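Long-range contact in beta-1,4-galactanase (Thielavia heterothallica, PDB 1HJS), which hydrolyses the beta-1,4-galactosidic linkages of type I arabinogalactans as a family 53 glycoside hydrolase: residues A[242-248]-A[292-296]. Numbering follows the deposited sequence.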
ATOM      1  N   ALA A 242      -2.789   4.913  -8.439  1.00 12.43           N
ATOM      2  CA  ALA A 242      -3.432   4.900  -7.133  1.00 11.97           C
ATOM      3  C   ALA A 242      -2.530   5.381  -6.008  1.00 11.53           C
ATOM      4  O   ALA A 242      -1.310   5.197  -6.037  1.00 11.34           O
ATOM      5  CB  ALA A 242      -3.931   3.492  -6.809  1.00 12.44           C
ATOM      6  N   VAL A 243      -3.147   6.019  -5.021  1.00 10.93           N
ATOM      7  CA  VAL A 243      -2.434   6.457  -3.834  1.00 10.17           C
ATOM      8  C   VAL A 243      -2.700   5.247  -2.949  1.00  9.69           C
ATOM      9  O   VAL A 243      -3.834   5.018  -2.531  1.00  9.26           O
ATOM     10  CB  VAL A 243      -3.070   7.717  -3.216  1.00  9.49           C
ATOM     11  CG1 VAL A 243      -2.482   7.970  -1.830  1.00  9.19           C
ATOM     12  CG2 VAL A 243      -2.807   8.926  -4.120  1.00  9.52           C
ATOM     13  N   VAL A 244      -1.662   4.463  -2.693  1.00  9.55           N
ATOM     14  CA  VAL A 244      -1.814   3.240  -1.915  1.00  9.69           C
ATOM     15  C   VAL A 244      -1.540   3.353  -0.422  1.00  9.90           C
ATOM     16  O   VAL A 244      -1.711   2.387   0.318  1.00  9.90           O
ATOM     17  CB  VAL A 244      -0.954   2.115  -2.530  1.00  8.93           C
ATOM     18  CG1 VAL A 244      -1.356   1.919  -3.979  1.00  9.10           C
ATOM     19  CG2 VAL A 244       0.526   2.468  -2.453  1.00  9.16           C
ATOM     20  N   GLU A 245      -1.121   4.534   0.015  1.00  9.90           N
ATOM     21  CA  GLU A 245      -0.864   4.795   1.429  1.00 10.81           C
ATOM     22  C   GLU A 245      -1.053   6.280   1.696  1.00 10.98           C
ATOM     23  O   GLU A 245      -0.521   7.113   0.967  1.00 10.92           O
ATOM     24  CB  GLU A 245       0.565   4.402   1.824  1.00 11.64           C
ATOM     25  CG  GLU A 245       0.758   2.924   2.149  1.00 13.09           C
ATOM     26  CD  GLU A 245       2.109   2.636   2.781  1.00 14.00           C
ATOM     27  OE1 GLU A 245       2.604   3.494   3.550  1.00 13.90           O
ATOM     28  OE2 GLU A 245       2.671   1.548   2.526  1.00 14.29           O
ATOM     29  N   THR A 246      -1.829   6.605   2.724  1.00 11.24           N
ATOM     30  CA  THR A 246      -2.049   7.993   3.114  1.00 11.01           C
ATOM     31  C   THR A 246      -2.641   8.020   4.523  1.00 11.35           C
ATOM     32  O   THR A 246      -3.233   7.035   4.981  1.00 11.17           O
ATOM     33  CB  THR A 246      -2.981   8.741   2.122  1.00 11.03           C
ATOM     34  OG1 THR A 246      -2.904  10.155   2.362  1.00  9.75           O
ATOM     35  CG2 THR A 246      -4.428   8.287   2.285  1.00 10.39           C
ATOM     36  N   ASN A 247      -2.451   9.143   5.206  1.00 11.26           N
ATOM     37  CA  ASN A 247      -2.923   9.348   6.575  1.00 11.76           C
ATOM     38  C   ASN A 247      -3.240  10.833   6.764  1.00 12.00           C
ATOM     39  O   ASN A 247      -2.731  11.682   6.030  1.00 11.33           O
ATOM     40  CB  ASN A 247      -1.810   9.050   7.594  1.00 11.51           C
ATOM     41  CG  ASN A 247      -1.720   7.592   8.017  1.00 11.58           C
ATOM     42  OD1 ASN A 247      -0.795   7.228   8.744  1.00 11.36           O
ATOM     43  ND2 ASN A 247      -2.668   6.762   7.591  1.00 10.86           N
ATOM     44  N   TRP A 248      -4.089  11.122   7.745  1.00 12.13           N
ATOM     45  CA  TRP A 248      -4.392  12.492   8.154  1.00 12.52           C
ATOM     46  C   TRP A 248      -4.647  12.372   9.649  1.00 13.07           C
ATOM     47  O   TRP A 248      -5.424  11.526  10.094  1.00 12.92           O
ATOM     48  CB  TRP A 248      -5.611  13.101   7.467  1.00 12.12           C
ATOM     49  CG  TRP A 248      -5.757  14.534   7.906  1.00 11.62           C
ATOM     50  CD1 TRP A 248      -6.569  15.012   8.896  1.00 11.84           C
ATOM     51  CD2 TRP A 248      -4.977  15.650   7.457  1.00 12.16           C
ATOM     52  NE1 TRP A 248      -6.341  16.356   9.091  1.00 11.91           N
ATOM     53  CE2 TRP A 248      -5.369  16.773   8.221  1.00 12.26           C
ATOM     54  CE3 TRP A 248      -3.978  15.810   6.483  1.00 12.01           C
ATOM     55  CZ2 TRP A 248      -4.799  18.041   8.045  1.00 12.56           C
ATOM     56  CZ3 TRP A 248      -3.411  17.071   6.305  1.00 12.74           C
ATOM     57  CH2 TRP A 248      -3.825  18.171   7.085  1.00 12.52           C
ATOM     58  N   GLY A 292      -7.594   4.502  -7.570  1.00 11.80           N
ATOM     59  CA  GLY A 292      -7.694   4.075  -6.184  1.00 12.14           C
ATOM     60  C   GLY A 292      -7.036   4.908  -5.104  1.00 12.10           C
ATOM     61  O   GLY A 292      -6.136   5.709  -5.360  1.00 12.31           O
ATOM     62  N   LEU A 293      -7.514   4.701  -3.881  1.00 12.08           N
ATOM     63  CA  LEU A 293      -6.994   5.377  -2.701  1.00 12.27           C
ATOM     64  C   LEU A 293      -7.088   4.405  -1.539  1.00 12.01           C
ATOM     65  O   LEU A 293      -8.136   3.793  -1.318  1.00 12.50           O
ATOM     66  CB  LEU A 293      -7.807   6.637  -2.386  1.00 13.14           C
ATOM     67  CG  LEU A 293      -7.356   7.457  -1.167  1.00 14.50           C
ATOM     68  CD1 LEU A 293      -7.914   8.863  -1.259  1.00 15.58           C
ATOM     69  CD2 LEU A 293      -7.826   6.790   0.122  1.00 15.49           C
ATOM     70  N   PHE A 294      -5.991   4.253  -0.804  1.00 11.55           N
ATOM     71  CA  PHE A 294      -5.968   3.368   0.354  1.00 10.59           C
ATOM     72  C   PHE A 294      -5.435   4.094   1.579  1.00 10.78           C
ATOM     73  O   PHE A 294      -4.319   4.610   1.557  1.00 10.80           O
ATOM     74  CB  PHE A 294      -5.085   2.148   0.090  1.00 10.31           C
ATOM     75  CG  PHE A 294      -5.641   1.201  -0.938  1.00 10.29           C
ATOM     76  CD1 PHE A 294      -5.581   1.508  -2.293  1.00 10.23           C
ATOM     77  CD2 PHE A 294      -6.228   0.002  -0.543  1.00 10.76           C
ATOM     78  CE1 PHE A 294      -6.103   0.629  -3.251  1.00 11.09           C
ATOM     79  CE2 PHE A 294      -6.755  -0.887  -1.489  1.00 11.01           C
ATOM     80  CZ  PHE A 294      -6.691  -0.570  -2.846  1.00 10.40           C
ATOM     81  N   TYR A 295      -6.231   4.130   2.643  1.00 10.25           N
ATOM     82  CA  TYR A 295      -5.810   4.770   3.887  1.00 10.18           C
ATOM     83  C   TYR A 295      -4.949   3.743   4.616  1.00 10.25           C
ATOM     84  O   TYR A 295      -5.308   2.567   4.667  1.00 11.06           O
ATOM     85  CB  TYR A 295      -7.021   5.121   4.754  1.00  9.86           C
ATOM     86  CG  TYR A 295      -6.681   6.086   5.868  1.00  9.85           C
ATOM     87  CD1 TYR A 295      -6.739   7.463   5.662  1.00  9.40           C
ATOM     88  CD2 TYR A 295      -6.247   5.623   7.107  1.00  9.78           C
ATOM     89  CE1 TYR A 295      -6.372   8.358   6.662  1.00  9.66           C
ATOM     90  CE2 TYR A 295      -5.874   6.516   8.123  1.00  9.89           C
ATOM     91  CZ  TYR A 295      -5.939   7.878   7.888  1.00  9.76           C
ATOM     92  OH  TYR A 295      -5.562   8.765   8.864  1.00 10.14           O
ATOM     93  N   TRP A 296      -3.827   4.161   5.192  1.00  9.80           N
ATOM     94  CA  TRP A 296      -2.964   3.192   5.860  1.00 10.28           C
ATOM     95  C   TRP A 296      -3.230   2.943   7.341  1.00 10.54           C
ATOM     96  O   TRP A 296      -3.119   3.856   8.166  1.00 11.00           O
ATOM     97  CB  TRP A 296      -1.490   3.574   5.685  1.00  9.81           C
ATOM     98  CG  TRP A 296      -0.554   2.443   6.014  1.00  9.54           C
ATOM     99  CD1 TRP A 296      -0.421   1.268   5.331  1.00  9.58           C
ATOM    100  CD2 TRP A 296       0.354   2.366   7.122  1.00  9.96           C
ATOM    101  NE1 TRP A 296       0.510   0.463   5.943  1.00  9.84           N
ATOM    102  CE2 TRP A 296       1.002   1.113   7.045  1.00  9.89           C
ATOM    103  CE3 TRP A 296       0.682   3.234   8.174  1.00  9.86           C
ATOM    104  CZ2 TRP A 296       1.963   0.704   7.982  1.00  9.83           C
ATOM    105  CZ3 TRP A 296       1.634   2.828   9.106  1.00  9.76           C
ATOM    106  CH2 TRP A 296       2.263   1.573   9.005  1.00  9.32           C
TER
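Trp296 sends CG opposite its own backbone N (chi1 -164°), and Glu245 sets CG opposite its carbonyl carbon (chi1 -83°) with the chain extended beyond. The two side chains therefore run alongside each other, pointing the same way. This pair sits at the C-terminal ends of the last two strands, 240-245 and 290-296, of a parallel eight-stranded TIM barrel of clan GH-A. Glu245 is assigned as the catalytic nucleophile; its side chain is about 4 Å from that of Glu135, the assigned proton donor. The carboxylate lies over one face of the indole, its plane turned 20° from the ring, with Glu245 CD 3.8 Å from Trp296 CD1. Tyr214 and Arg45 hold its two oxygens: Tyr214 OH hydrogen-bonds OE1, and Arg45 forms a salt bridge with OE2.

Earlier along both chains the strands pair in parallel. Val243 N donates to Gly292 O (3.0 Å), and Phe294 N donates to Val243 O (2.9 Å). Further along, Trp296 N donates to Thr246 O at 2.9 Å in a nearly straight bond. Thr246 O also lies over the centre of the Tyr295 ring, 3.5 Å above its plane.

Asn247 and Tyr295 cross at about a right angle. The amide nitrogen lies over the phenol, with Asn247 ND2 3.3 Å from Tyr295 CE2. Asn247 ND2 donates to Trp296 O on a lone pair of that oxygen, which lies in the amide plane of Asn247; this fixes the rotation of the amide. Tyr295 OH accepts a bond from Trp248 N and also hydrogen-bonds Asn313 O; the Trp248 N to Tyr295 OH distance is 3.0 Å.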